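Local coordinates for pectate lyase/Amb allergen (Acidovorax citrulli, PDB 4HWV), which probably cleaves pectate, a plant cell-wall polysaccharide, by calcium-dependent beta-elimination, as pectate lyases of polysaccharide lyase family 1 do, at residues D146-A151 and F209-P214; S168-G173 and V196-T201; Q338-Y343 and G368-Q373; L348-Y353 and Y462-T467. One frame throughout, in Å; residues are numbered along the deposited sequence. Where two conformers were deposited one is given.

Contact 1 of 4, residues D146-A151 and F209-P214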
loop_
_atom_site.group_PDB
_atom_site.type_symbol
_atom_site.label_atom_id
_atom_site.label_comp_id
_atom_site.label_asym_id
_atom_site.label_seq_id
_atom_site.Cartn_x
_atom_site.Cartn_y
_atom_site.Cartn_z
ATOM N N ASP A 146 -15.147 26.051 5.430
ATOM C CA ASP A 146 -14.721 26.931 4.341
ATOM C C ASP A 146 -13.213 26.806 4.107
ATOM O O ASP A 146 -12.735 26.870 2.963
ATOM C CB ASP A 146 -15.128 28.378 4.644
ATOM C CG ASP A 146 -16.633 28.576 4.590
ATOM O OD1 ASP A 146 -17.306 27.835 3.847
ATOM O OD2 ASP A 146 -17.135 29.482 5.268
ATOM N N ALA A 147 -12.448 26.634 5.187
ATOM C CA ALA A 147 -11.013 26.442 5.034
ATOM C C ALA A 147 -10.692 25.099 4.360
ATOM O O ALA A 147 -9.866 25.040 3.435
ATOM C CB ALA A 147 -10.303 26.579 6.363
ATOM N N ARG A 148 -11.372 24.032 4.791
ATOM C CA ARG A 148 -11.227 22.746 4.118
ATOM C C ARG A 148 -11.558 22.888 2.637
ATOM O O ARG A 148 -10.814 22.405 1.781
ATOM C CB ARG A 148 -12.129 21.677 4.739
ATOM C CG ARG A 148 -11.936 20.307 4.089
ATOM C CD ARG A 148 -13.171 19.407 4.252
ATOM N NE ARG A 148 -14.322 19.988 3.567
ATOM C CZ ARG A 148 -14.501 19.953 2.249
ATOM N NH1 ARG A 148 -13.647 19.298 1.459
ATOM N NH2 ARG A 148 -15.548 20.564 1.726
ATOM N N ALA A 149 -12.677 23.552 2.333
ATOM C CA ALA A 149 -13.094 23.694 0.943
ATOM C C ALA A 149 -12.044 24.435 0.109
ATOM O O ALA A 149 -11.832 24.102 -1.055
ATOM C CB ALA A 149 -14.460 24.379 0.851
ATOM N N CYS A 150 -11.385 25.435 0.694
ATOM C CA CYS A 150 -10.288 26.144 0.017
ATOM C C CYS A 150 -9.172 25.189 -0.361
ATOM O O CYS A 150 -8.661 25.234 -1.476
ATOM C CB CYS A 150 -9.678 27.211 0.933
ATOM S SG CYS A 150 -10.637 28.722 1.108
ATOM N N ALA A 151 -8.753 24.366 0.598
ATOM C CA ALA A 151 -7.649 23.450 0.351
ATOM C C ALA A 151 -8.053 22.389 -0.668
ATOM O O ALA A 151 -7.279 22.062 -1.561
ATOM C CB ALA A 151 -7.179 22.822 1.663
ATOM N N PHE A 209 -8.697 16.011 1.635
ATOM C CA PHE A 209 -9.645 16.888 2.332
ATOM C C PHE A 209 -11.075 16.362 2.232
ATOM O O PHE A 209 -11.970 17.057 1.748
ATOM C CB PHE A 209 -9.500 18.321 1.802
ATOM C CG PHE A 209 -8.128 18.873 2.051
ATOM C CD1 PHE A 209 -7.784 19.327 3.326
ATOM C CD2 PHE A 209 -7.161 18.873 1.049
ATOM C CE1 PHE A 209 -6.504 19.767 3.595
ATOM C CE2 PHE A 209 -5.873 19.319 1.321
ATOM C CZ PHE A 209 -5.546 19.763 2.599
ATOM N N PRO A 210 -11.305 15.125 2.710
ATOM C CA PRO A 210 -12.678 14.605 2.696
ATOM C C PRO A 210 -13.595 15.476 3.542
ATOM O O PRO A 210 -13.154 16.087 4.527
ATOM C CB PRO A 210 -12.528 13.212 3.319
ATOM C CG PRO A 210 -11.323 13.340 4.180
ATOM C CD PRO A 210 -10.385 14.236 3.440
ATOM N N GLN A 211 -14.863 15.526 3.159
ATOM C CA GLN A 211 -15.841 16.335 3.844
ATOM C C GLN A 211 -16.704 15.439 4.699
ATOM O O GLN A 211 -17.136 14.378 4.258
ATOM C CB GLN A 211 -16.730 17.040 2.829
ATOM C CG GLN A 211 -17.785 17.957 3.453
ATOM C CD GLN A 211 -18.841 18.347 2.437
ATOM O OE1 GLN A 211 -19.504 17.477 1.859
ATOM N NE2 GLN A 211 -18.989 19.652 2.194
ATOM N N TRP A 212 -16.978 15.884 5.921
ATOM C CA TRP A 212 -17.978 15.207 6.735
ATOM C C TRP A 212 -19.362 15.756 6.381
ATOM O O TRP A 212 -19.591 16.963 6.467
ATOM C CB TRP A 212 -17.699 15.399 8.225
ATOM C CG TRP A 212 -18.771 14.839 9.113
ATOM C CD1 TRP A 212 -19.634 15.553 9.898
ATOM C CD2 TRP A 212 -19.087 13.451 9.335
ATOM N NE1 TRP A 212 -20.478 14.700 10.574
ATOM C CE2 TRP A 212 -20.157 13.406 10.260
ATOM C CE3 TRP A 212 -18.570 12.242 8.842
ATOM C CZ2 TRP A 212 -20.730 12.204 10.687
ATOM C CZ3 TRP A 212 -19.133 11.045 9.272
ATOM C CH2 TRP A 212 -20.216 11.038 10.188
ATOM N N ASP A 213 -20.267 14.895 5.938
ATOM C CA ASP A 213 -21.629 15.336 5.667
ATOM C C ASP A 213 -22.517 14.697 6.720
ATOM O O ASP A 213 -22.845 13.516 6.606
ATOM C CB ASP A 213 -22.097 14.921 4.272
ATOM C CG ASP A 213 -23.525 15.375 3.975
ATOM O OD1 ASP A 213 -24.239 15.893 4.873
ATOM O OD2 ASP A 213 -23.949 15.214 2.816
ATOM N N PRO A 214 -22.923 15.476 7.743
ATOM C CA PRO A 214 -23.756 14.929 8.827
ATOM C C PRO A 214 -25.075 14.321 8.348
ATOM O O PRO A 214 -25.632 13.489 9.050
ATOM C CB PRO A 214 -24.053 16.155 9.708
ATOM C CG PRO A 214 -22.960 17.148 9.380
ATOM C CD PRO A 214 -22.599 16.904 7.935
#

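Contact 2 of 4, residues S168-G173 and V196-T201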
loop_
_atom_site.group_PDB
_atom_site.type_symbol
_atom_site.label_atom_id
_atom_site.label_comp_id
_atom_site.label_asym_id
_atom_site.label_seq_id
_atom_site.Cartn_x
_atom_site.Cartn_y
_atom_site.Cartn_z
ATOM N N SER A 168 -5.750 9.081 -27.401
ATOM C CA SER A 168 -5.306 7.800 -26.865
ATOM C C SER A 168 -4.238 7.996 -25.803
ATOM O O SER A 168 -3.265 8.725 -26.032
ATOM C CB SER A 168 -4.732 6.918 -27.973
ATOM O OG SER A 168 -5.768 6.557 -28.873
ATOM N N LEU A 169 -4.442 7.363 -24.645
ATOM C CA LEU A 169 -3.434 7.282 -23.594
ATOM C C LEU A 169 -3.003 5.830 -23.548
ATOM O O LEU A 169 -3.821 4.949 -23.230
ATOM C CB LEU A 169 -4.003 7.698 -22.236
ATOM C CG LEU A 169 -4.512 9.134 -22.154
ATOM C CD1 LEU A 169 -5.243 9.377 -20.847
ATOM C CD2 LEU A 169 -3.382 10.116 -22.267
ATOM N N LEU A 170 -1.731 5.571 -23.873
ATOM C CA LEU A 170 -1.263 4.203 -24.073
ATOM C C LEU A 170 -0.018 3.985 -23.229
ATOM O O LEU A 170 1.005 4.620 -23.452
ATOM C CB LEU A 170 -0.950 3.944 -25.564
ATOM C CG LEU A 170 -2.126 4.147 -26.534
ATOM C CD1 LEU A 170 -1.651 3.984 -27.971
ATOM C CD2 LEU A 170 -3.327 3.219 -26.275
ATOM N N GLY A 171 -0.113 3.134 -22.219
ATOM C CA GLY A 171 1.064 2.850 -21.416
ATOM C C GLY A 171 2.159 2.158 -22.214
ATOM O O GLY A 171 1.865 1.319 -23.064
ATOM N N ILE A 172 3.419 2.483 -21.906
ATOM C CA ILE A 172 4.551 1.755 -22.479
ATOM C C ILE A 172 4.962 0.593 -21.576
ATOM O O ILE A 172 5.194 0.770 -20.371
ATOM C CB ILE A 172 5.772 2.684 -22.648
ATOM C CG1 ILE A 172 5.453 3.774 -23.679
ATOM C CG2 ILE A 172 7.023 1.890 -23.020
ATOM C CD1 ILE A 172 6.465 4.910 -23.709
ATOM N N GLY A 173 5.069 -0.606 -22.144
ATOM C CA GLY A 173 5.716 -1.684 -21.397
ATOM C C GLY A 173 4.856 -2.224 -20.267
ATOM O O GLY A 173 3.626 -2.289 -20.360
ATOM N N VAL A 196 -9.457 6.531 -26.032
ATOM C CA VAL A 196 -8.980 5.177 -25.785
ATOM C C VAL A 196 -7.901 5.247 -24.702
ATOM O O VAL A 196 -6.997 6.092 -24.769
ATOM C CB VAL A 196 -8.397 4.561 -27.071
ATOM C CG1 VAL A 196 -7.624 3.263 -26.750
ATOM C CG2 VAL A 196 -9.500 4.333 -28.106
ATOM N N ILE A 197 -8.002 4.362 -23.703
ATOM C CA ILE A 197 -7.039 4.333 -22.604
ATOM C C ILE A 197 -6.626 2.881 -22.402
ATOM O O ILE A 197 -7.487 2.039 -22.133
ATOM C CB ILE A 197 -7.668 4.911 -21.286
ATOM C CG1 ILE A 197 -8.092 6.377 -21.500
ATOM C CG2 ILE A 197 -6.708 4.784 -20.118
ATOM C CD1 ILE A 197 -8.895 6.966 -20.364
ATOM N N ARG A 198 -5.335 2.568 -22.571
ATOM C CA ARG A 198 -4.867 1.177 -22.488
ATOM C C ARG A 198 -3.509 1.053 -21.814
ATOM O O ARG A 198 -2.666 1.934 -21.911
ATOM C CB ARG A 198 -4.714 0.542 -23.881
ATOM C CG ARG A 198 -5.913 0.737 -24.781
ATOM C CD ARG A 198 -5.678 0.086 -26.124
ATOM N NE ARG A 198 -5.847 -1.367 -26.082
ATOM C CZ ARG A 198 -5.563 -2.167 -27.100
ATOM N NH1 ARG A 198 -4.981 -1.678 -28.196
ATOM N NH2 ARG A 198 -5.842 -3.458 -27.010
ATOM N N ASN A 199 -3.307 -0.093 -21.158
ATOM C CA ASN A 199 -2.001 -0.522 -20.690
ATOM C C ASN A 199 -1.378 0.362 -19.619
ATOM O O ASN A 199 -0.157 0.432 -19.525
ATOM C CB ASN A 199 -1.022 -0.709 -21.854
ATOM C CG ASN A 199 0.141 -1.608 -21.476
ATOM O OD1 ASN A 199 -0.053 -2.594 -20.762
ATOM N ND2 ASN A 199 1.350 -1.286 -21.957
ATOM N N ILE A 200 -2.213 0.967 -18.770
ATOM C CA ILE A 200 -1.733 1.835 -17.691
ATOM C C ILE A 200 -2.196 1.249 -16.363
ATOM O O ILE A 200 -3.309 0.705 -16.248
ATOM C CB ILE A 200 -2.293 3.267 -17.864
ATOM C CG1 ILE A 200 -1.739 3.871 -19.151
ATOM C CG2 ILE A 200 -1.969 4.167 -16.657
ATOM C CD1 ILE A 200 -2.566 5.013 -19.699
ATOM N N THR A 201 -1.328 1.333 -15.359
ATOM C CA THR A 201 -1.725 1.028 -13.982
ATOM C C THR A 201 -2.060 2.335 -13.265
ATOM O O THR A 201 -1.190 3.188 -13.090
ATOM C CB THR A 201 -0.608 0.263 -13.262
ATOM O OG1 THR A 201 -0.488 -1.012 -13.883
ATOM C CG2 THR A 201 -0.932 0.038 -11.787
HETATM O O HOH W 1 2.099 -0.863 -18.376
#

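Contact 3 of 4, residues Q338-Y343 and G368-Q373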
loop_
_atom_site.group_PDB
_atom_site.type_symbol
_atom_site.label_atom_id
_atom_site.label_comp_id
_atom_site.label_asym_id
_atom_site.label_seq_id
_atom_site.Cartn_x
_atom_site.Cartn_y
_atom_site.Cartn_z
ATOM N N GLN A 338 -20.357 -2.798 -8.154
ATOM C CA GLN A 338 -19.639 -3.538 -9.178
ATOM C C GLN A 338 -20.591 -4.239 -10.164
ATOM O O GLN A 338 -20.588 -5.461 -10.268
ATOM C CB GLN A 338 -18.566 -4.470 -8.561
ATOM C CG GLN A 338 -19.038 -5.442 -7.464
ATOM C CD GLN A 338 -17.886 -5.994 -6.627
ATOM O OE1 GLN A 338 -16.845 -6.421 -7.157
ATOM N NE2 GLN A 338 -18.072 -6.015 -5.313
ATOM N N ALA A 339 -21.395 -3.485 -10.924
ATOM C CA ALA A 339 -21.505 -2.021 -10.947
ATOM C C ALA A 339 -22.849 -1.603 -10.341
ATOM O O ALA A 339 -23.787 -2.416 -10.292
ATOM C CB ALA A 339 -21.410 -1.507 -12.397
ATOM N N ARG A 340 -22.954 -0.348 -9.910
ATOM C CA ARG A 340 -24.235 0.190 -9.454
ATOM C C ARG A 340 -24.859 0.985 -10.600
ATOM O O ARG A 340 -24.303 2.007 -11.022
ATOM C CB ARG A 340 -24.063 1.093 -8.231
ATOM C CG ARG A 340 -25.379 1.450 -7.554
ATOM C CD ARG A 340 -25.302 2.731 -6.703
ATOM N NE ARG A 340 -26.476 2.824 -5.828
ATOM C CZ ARG A 340 -27.696 3.171 -6.248
ATOM N NH1 ARG A 340 -27.912 3.485 -7.523
ATOM N NH2 ARG A 340 -28.714 3.188 -5.388
ATOM N N VAL A 341 -25.997 0.519 -11.116
ATOM C CA VAL A 341 -26.536 1.055 -12.367
ATOM C C VAL A 341 -27.875 1.774 -12.245
ATOM O O VAL A 341 -28.905 1.149 -11.942
ATOM C CB VAL A 341 -26.671 -0.061 -13.411
ATOM C CG1 VAL A 341 -27.222 0.523 -14.706
ATOM C CG2 VAL A 341 -25.316 -0.751 -13.616
ATOM N N ARG A 342 -27.852 3.084 -12.484
ATOM C CA ARG A 342 -29.081 3.871 -12.697
ATOM C C ARG A 342 -29.166 4.263 -14.163
ATOM O O ARG A 342 -28.136 4.506 -14.779
ATOM C CB ARG A 342 -29.090 5.182 -11.904
ATOM C CG ARG A 342 -29.063 5.042 -10.397
ATOM C CD ARG A 342 -28.990 6.436 -9.793
ATOM N NE ARG A 342 -29.160 6.482 -8.343
ATOM C CZ ARG A 342 -28.189 6.694 -7.462
ATOM N NH1 ARG A 342 -26.943 6.892 -7.855
ATOM N NH2 ARG A 342 -28.484 6.746 -6.166
ATOM N N TYR A 343 -30.390 4.311 -14.698
ATOM C CA TYR A 343 -30.722 4.944 -15.990
ATOM C C TYR A 343 -30.135 4.319 -17.245
ATOM O O TYR A 343 -30.794 4.340 -18.267
ATOM C CB TYR A 343 -30.519 6.479 -15.961
ATOM C CG TYR A 343 -31.587 7.112 -15.094
ATOM C CD1 TYR A 343 -32.916 7.180 -15.532
ATOM C CD2 TYR A 343 -31.299 7.553 -13.805
ATOM C CE1 TYR A 343 -33.915 7.698 -14.721
ATOM C CE2 TYR A 343 -32.293 8.071 -12.987
ATOM C CZ TYR A 343 -33.598 8.127 -13.449
ATOM O OH TYR A 343 -34.601 8.625 -12.652
ATOM N N GLY A 368 -22.602 -6.782 -5.089
ATOM C CA GLY A 368 -22.080 -6.973 -6.429
ATOM C C GLY A 368 -22.696 -5.984 -7.397
ATOM O O GLY A 368 -22.345 -4.796 -7.402
ATOM N N MET A 369 -23.617 -6.481 -8.221
ATOM C CA MET A 369 -24.359 -5.665 -9.177
ATOM C C MET A 369 -25.592 -5.102 -8.493
ATOM O O MET A 369 -26.301 -5.828 -7.793
ATOM C CB MET A 369 -24.851 -6.535 -10.333
ATOM C CG MET A 369 -23.791 -7.285 -11.051
ATOM S SD MET A 369 -24.585 -8.281 -12.314
ATOM C CE MET A 369 -23.201 -9.387 -12.612
ATOM N N THR A 370 -25.859 -3.821 -8.706
ATOM C CA THR A 370 -27.086 -3.223 -8.178
ATOM C C THR A 370 -27.918 -2.668 -9.318
ATOM O O THR A 370 -27.454 -1.822 -10.090
ATOM C CB THR A 370 -26.785 -2.091 -7.185
ATOM O OG1 THR A 370 -26.078 -2.633 -6.065
ATOM C CG2 THR A 370 -28.072 -1.427 -6.716
ATOM N N LEU A 371 -29.141 -3.175 -9.438
ATOM C CA LEU A 371 -30.142 -2.549 -10.306
ATOM C C LEU A 371 -30.673 -1.316 -9.590
ATOM O O LEU A 371 -31.514 -1.427 -8.700
ATOM C CB LEU A 371 -31.294 -3.515 -10.614
ATOM C CG LEU A 371 -32.471 -2.919 -11.393
ATOM C CD1 LEU A 371 -32.032 -2.366 -12.730
ATOM C CD2 LEU A 371 -33.574 -3.969 -11.574
ATOM N N GLY A 372 -30.148 -0.152 -9.948
ATOM C CA GLY A 372 -30.658 1.099 -9.442
ATOM C C GLY A 372 -31.731 1.688 -10.328
ATOM O O GLY A 372 -32.240 1.048 -11.258
ATOM N N GLN A 373 -32.070 2.933 -10.023
ATOM C CA GLN A 373 -33.254 3.564 -10.591
ATOM C C GLN A 373 -33.219 3.599 -12.107
ATOM O O GLN A 373 -32.345 4.245 -12.679
ATOM C CB GLN A 373 -33.374 4.986 -10.068
ATOM C CG GLN A 373 -34.723 5.616 -10.399
ATOM C CD GLN A 373 -35.871 4.902 -9.748
ATOM O OE1 GLN A 373 -35.767 4.448 -8.610
ATOM N NE2 GLN A 373 -36.986 4.798 -10.469
HETATM O O HOH W 2 -31.026 3.730 -7.290
HETATM O O HOH W 3 -36.853 6.742 -12.805
#

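Contact 4 of 4, residues L348-Y353 and Y462-T467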
loop_
_atom_site.group_PDB
_atom_site.type_symbol
_atom_site.label_atom_id
_atom_site.label_comp_id
_atom_site.label_asym_id
_atom_site.label_seq_id
_atom_site.Cartn_x
_atom_site.Cartn_y
_atom_site.Cartn_z
ATOM N N LEU A 348 -22.900 -6.578 -18.605
ATOM C CA LEU A 348 -21.713 -7.129 -17.928
ATOM C C LEU A 348 -21.609 -8.580 -18.349
ATOM O O LEU A 348 -22.494 -9.376 -18.044
ATOM C CB LEU A 348 -21.835 -7.065 -16.396
ATOM C CG LEU A 348 -22.048 -5.654 -15.834
ATOM C CD1 LEU A 348 -23.523 -5.416 -15.519
ATOM C CD2 LEU A 348 -21.153 -5.392 -14.620
ATOM N N TYR A 349 -20.560 -8.919 -19.086
ATOM C CA TYR A 349 -20.378 -10.303 -19.485
ATOM C C TYR A 349 -18.954 -10.799 -19.308
ATOM O O TYR A 349 -18.005 -10.049 -19.480
ATOM C CB TYR A 349 -20.882 -10.566 -20.919
ATOM C CG TYR A 349 -20.115 -9.962 -22.085
ATOM C CD1 TYR A 349 -20.370 -8.664 -22.528
ATOM C CD2 TYR A 349 -19.180 -10.718 -22.800
ATOM C CE1 TYR A 349 -19.707 -8.146 -23.636
ATOM C CE2 TYR A 349 -18.507 -10.192 -23.893
ATOM C CZ TYR A 349 -18.777 -8.916 -24.303
ATOM O OH TYR A 349 -18.102 -8.392 -25.398
ATOM N N ASN A 350 -18.819 -12.064 -18.920
ATOM C CA ASN A 350 -17.497 -12.685 -18.834
ATOM C C ASN A 350 -16.538 -11.883 -17.955
ATOM O O ASN A 350 -15.382 -11.655 -18.328
ATOM C CB ASN A 350 -16.865 -12.890 -20.221
ATOM C CG ASN A 350 -17.557 -13.959 -21.063
ATOM O OD1 ASN A 350 -17.486 -13.890 -22.278
ATOM N ND2 ASN A 350 -18.160 -14.983 -20.428
ATOM N N ASN A 351 -17.023 -11.450 -16.798
ATOM C CA ASN A 351 -16.140 -10.887 -15.782
ATOM C C ASN A 351 -15.924 -11.911 -14.671
ATOM O O ASN A 351 -16.748 -12.810 -14.482
ATOM C CB ASN A 351 -16.739 -9.610 -15.198
ATOM C CG ASN A 351 -17.019 -8.582 -16.256
ATOM O OD1 ASN A 351 -16.096 -7.957 -16.794
ATOM N ND2 ASN A 351 -18.292 -8.429 -16.608
ATOM N N TYR A 352 -14.796 -11.787 -13.976
ATOM C CA TYR A 352 -14.481 -12.638 -12.834
ATOM C C TYR A 352 -14.444 -11.770 -11.588
ATOM O O TYR A 352 -13.576 -10.900 -11.450
ATOM C CB TYR A 352 -13.121 -13.306 -13.035
ATOM C CG TYR A 352 -12.630 -14.120 -11.860
ATOM C CD1 TYR A 352 -13.510 -14.821 -11.042
ATOM C CD2 TYR A 352 -11.276 -14.225 -11.594
ATOM C CE1 TYR A 352 -13.050 -15.577 -9.977
ATOM C CE2 TYR A 352 -10.806 -14.977 -10.526
ATOM C CZ TYR A 352 -11.703 -15.653 -9.728
ATOM O OH TYR A 352 -11.248 -16.427 -8.683
ATOM N N TYR A 353 -15.401 -12.005 -10.693
ATOM C CA TYR A 353 -15.455 -11.355 -9.392
ATOM C C TYR A 353 -14.794 -12.267 -8.378
ATOM O O TYR A 353 -15.113 -13.456 -8.308
ATOM C CB TYR A 353 -16.901 -11.173 -8.966
ATOM C CG TYR A 353 -17.742 -10.242 -9.807
ATOM C CD1 TYR A 353 -18.322 -10.661 -11.015
ATOM C CD2 TYR A 353 -18.012 -8.951 -9.365
ATOM C CE1 TYR A 353 -19.135 -9.797 -11.750
ATOM C CE2 TYR A 353 -18.810 -8.088 -10.092
ATOM C CZ TYR A 353 -19.382 -8.512 -11.274
ATOM O OH TYR A 353 -20.184 -7.658 -11.995
ATOM N N TYR A 462 -21.163 -10.099 -30.177
ATOM C CA TYR A 462 -20.206 -10.589 -29.189
ATOM C C TYR A 462 -20.406 -12.075 -28.984
ATOM O O TYR A 462 -21.508 -12.589 -29.169
ATOM C CB TYR A 462 -20.354 -9.830 -27.854
ATOM C CG TYR A 462 -21.680 -10.052 -27.156
ATOM C CD1 TYR A 462 -22.826 -9.355 -27.553
ATOM C CD2 TYR A 462 -21.801 -10.978 -26.116
ATOM C CE1 TYR A 462 -24.038 -9.558 -26.931
ATOM C CE2 TYR A 462 -23.025 -11.181 -25.488
ATOM C CZ TYR A 462 -24.139 -10.466 -25.912
ATOM O OH TYR A 462 -25.364 -10.625 -25.319
ATOM N N THR A 463 -19.330 -12.744 -28.585
ATOM C CA THR A 463 -19.349 -14.166 -28.269
ATOM C C THR A 463 -19.060 -14.361 -26.785
ATOM O O THR A 463 -18.075 -13.831 -26.262
ATOM C CB THR A 463 -18.296 -14.895 -29.120
ATOM O OG1 THR A 463 -18.706 -14.843 -30.495
ATOM C CG2 THR A 463 -18.119 -16.350 -28.666
ATOM N N LEU A 464 -19.935 -15.088 -26.101
ATOM C CA LEU A 464 -19.726 -15.376 -24.687
ATOM C C LEU A 464 -18.754 -16.523 -24.513
ATOM O O LEU A 464 -19.011 -17.616 -25.025
ATOM C CB LEU A 464 -21.044 -15.766 -24.013
ATOM C CG LEU A 464 -22.077 -14.651 -23.918
ATOM C CD1 LEU A 464 -23.397 -15.203 -23.376
ATOM C CD2 LEU A 464 -21.574 -13.523 -23.040
ATOM N N GLU A 465 -17.671 -16.304 -23.759
ATOM C CA GLU A 465 -16.836 -17.391 -23.291
ATOM C C GLU A 465 -17.599 -18.185 -22.263
ATOM O O GLU A 465 -18.442 -17.655 -21.531
ATOM C CB GLU A 465 -15.581 -16.851 -22.626
ATOM C CG GLU A 465 -14.626 -16.235 -23.629
ATOM C CD GLU A 465 -13.391 -15.656 -22.967
ATOM O OE1 GLU A 465 -12.422 -16.406 -22.712
ATOM O OE2 GLU A 465 -13.386 -14.433 -22.706
ATOM N N ASP A 466 -17.358 -19.481 -22.190
ATOM C CA ASP A 466 -17.939 -20.293 -21.115
ATOM C C ASP A 466 -17.269 -19.960 -19.798
ATOM O O ASP A 466 -16.113 -19.495 -19.787
ATOM C CB ASP A 466 -17.813 -21.793 -21.334
ATOM C CG ASP A 466 -18.601 -22.580 -20.274
ATOM O OD1 ASP A 466 -19.799 -22.277 -20.106
ATOM O OD2 ASP A 466 -18.012 -23.418 -19.564
ATOM N N THR A 467 -17.931 -20.278 -18.700
ATOM C CA THR A 467 -17.427 -19.951 -17.382
ATOM C C THR A 467 -16.426 -20.971 -16.818
ATOM O O THR A 467 -15.718 -20.680 -15.838
ATOM C CB THR A 467 -18.619 -19.805 -16.431
ATOM O OG1 THR A 467 -19.483 -20.936 -16.596
ATOM C CG2 THR A 467 -19.411 -18.523 -16.747
HETATM O O HOH W 4 -15.315 -12.703 -23.440
#

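Contact 1 of 4, residues D146-A151 and F209-P214
R148 and F209 bring helix 143-159 against the loop that leads into strand 211-213; their CA atoms lie 6.3 Å apart. These pieces lie outside the strand stack of the parallel beta-helix fold that the family shares. With chi1 at -177°, CG of R148 points away from the backbone N, and the chain bends at chi3 (63°). That bend turns the guanidinium edge toward O of F209. NH1 of R148 donates to O of F209 at 2.8 Å, with an N-H...O angle of 139°, and CD of R148 rests 3.3 Å from O of P210. CB of Q211 covers one face of the guanidinium. E145 takes a salt bridge from NH2 of R148 and a hydrogen bond from NE2 of Q211. It therefore holds the two side chains together from the helix side. C150 ties the same helix to C108 by a disulfide. Three residues on from R148, the methyl of A151 makes a CH-pi contact: CB lies 3.6 Å from the centroid of the F209 ring, nearly on the ring normal.

Contact 2 of 4, residues S168-G173 and V196-T201
L169, I197 and I200 form the apolar centre where two successive turns of the right-handed parallel beta-helix meet. L169 and I197 are paired across strands 167-171 and 192-198. The two run alongside each other in the same direction, with CD1 of L169 4.2 Å from CG1 of I197; L183 touches both. CD1 of I200 reaches CB of L169 at 4.0 Å. On the face with S168, V196 and R198, CD2 of L170 lies along the aliphatic part of R198; L170 CD2 is 3.8 Å from R198 CB. Beyond this the R198 guanidinium makes a salt bridge with D240 and donates to O of D19.

The backbones run parallel. L169 N donates to V196 O, R198 N to L169 O, and G171 N to R198 O. G171 packs against I200, its N 3.5 Å from CG1 of I200.

At the polar edge, N199 has a left-handed backbone (phi 65°), and its CG is anti to N. The amide is thereby laid across residues G171-G173. One ND2 grips two carbonyls. ND2 of N199 meets O of G171 at 2.9 Å from above the carbonyl plane, and O of G173 at 3.0 Å in the carbonyl plane, on a lone pair. OD1 of N199 accepts from N of G481. A water bridges O of G173 and O of N199, 2.8 Å from the latter.

Contact 3 of 4, residues Q338-Y343 and G368-Q373
R340 and T370 pair on one face of a parallel sheet of the beta-helix, where strands 340-341 and 369-371 come from successive turns. The two side chains slant across each other, with CG of R340 3.8 Å from CB of T370. R340 then runs extended to its guanidinium, whose NH1 lies over the centre of the R342 guanidinium. NE of R342 is held by a salt bridge to D310. Water 2 accepts from NH2 of R340 and from N of Q373, so it joins the two segments. R340 lies about 8 Å from the calcium ligand D282, side chain to side chain.

In the backbone, T370 N donates to A339 O, and V341 N to T370 O at 2.9 Å. Past the strands, Y343 and Q373 extend together, ring and amide planes 53° apart. O of Q373 sits over one ring face of Y343, toward its rim, and also accepts from N of Y343 at 2.8 Å. OH of Y343 also bonds O of D310, and OE1 of Q373 accepts from N of S404. Water 3 donates to OH of Y343 at 2.9 Å and accepts from NE2 of Q373.

Contact 4 of 4, residues L348-Y353 and Y462-T467
Y349, in strand 345-356, and N350, in the short break of that strand, meet the loop 462-467, which crosses the outside of the beta-helix. The apolar contacts belong to Y349. Its chi1 of 69° places the ring between its own N and carbonyl carbon, turned toward the loop. The Y462 ring comes over one face of it, with CD2 over the centre. The planes are 37° apart and the centroids 4.9 Å, an oblique pair. CB of Y462 lies 4.0 Å from CZ of Y349. CD2 of L464 packs on CD2 and CB of Y349, at 3.7 Å from each. At its polar end, OH of Y462 is hydrogen-bonded to E380.

The hydrogen bonds across the contact belong to N350. Its amide takes both backbone groups of E465: OD1 accepts from N of E465 at 2.8 Å, and ND2 donates to O of E465 at 2.9 Å. ND2 also donates to O of N381 on the neighbouring turn.

Water and charge complete the site. Water 4 donates to OD1 of N350 and to OE2 of E465. The E465 carboxylate forms salt bridges to R473 and R477 of helix 470-477. The paired bonds fix the rotation of the N350 amide, and the two arginines probably keep E465 ionised.

From the N terminus, contact 1 is the first to open, at helix 143-159. Contact 2 opens and closes within the loop that contact 1 then completes at residues 209-214. Contact 1 thus joins a peripheral helix to a loop and the short strand it leads into, while contact 2 joins neighbouring turns of the beta-helix. Both are finished before contact 3 opens at residue 338. Contacts 3 and 4 cross: segment 348-353 lies between the two segments of contact 3, and contact 4 closes only at 462-467. They touch where O of Q338 meets OH of Y353. Contact 3 links successive turns, and contact 4 brings a late loop back onto the beta-helix. Contacts 1 and 4 are about 41 Å apart, centre to centre.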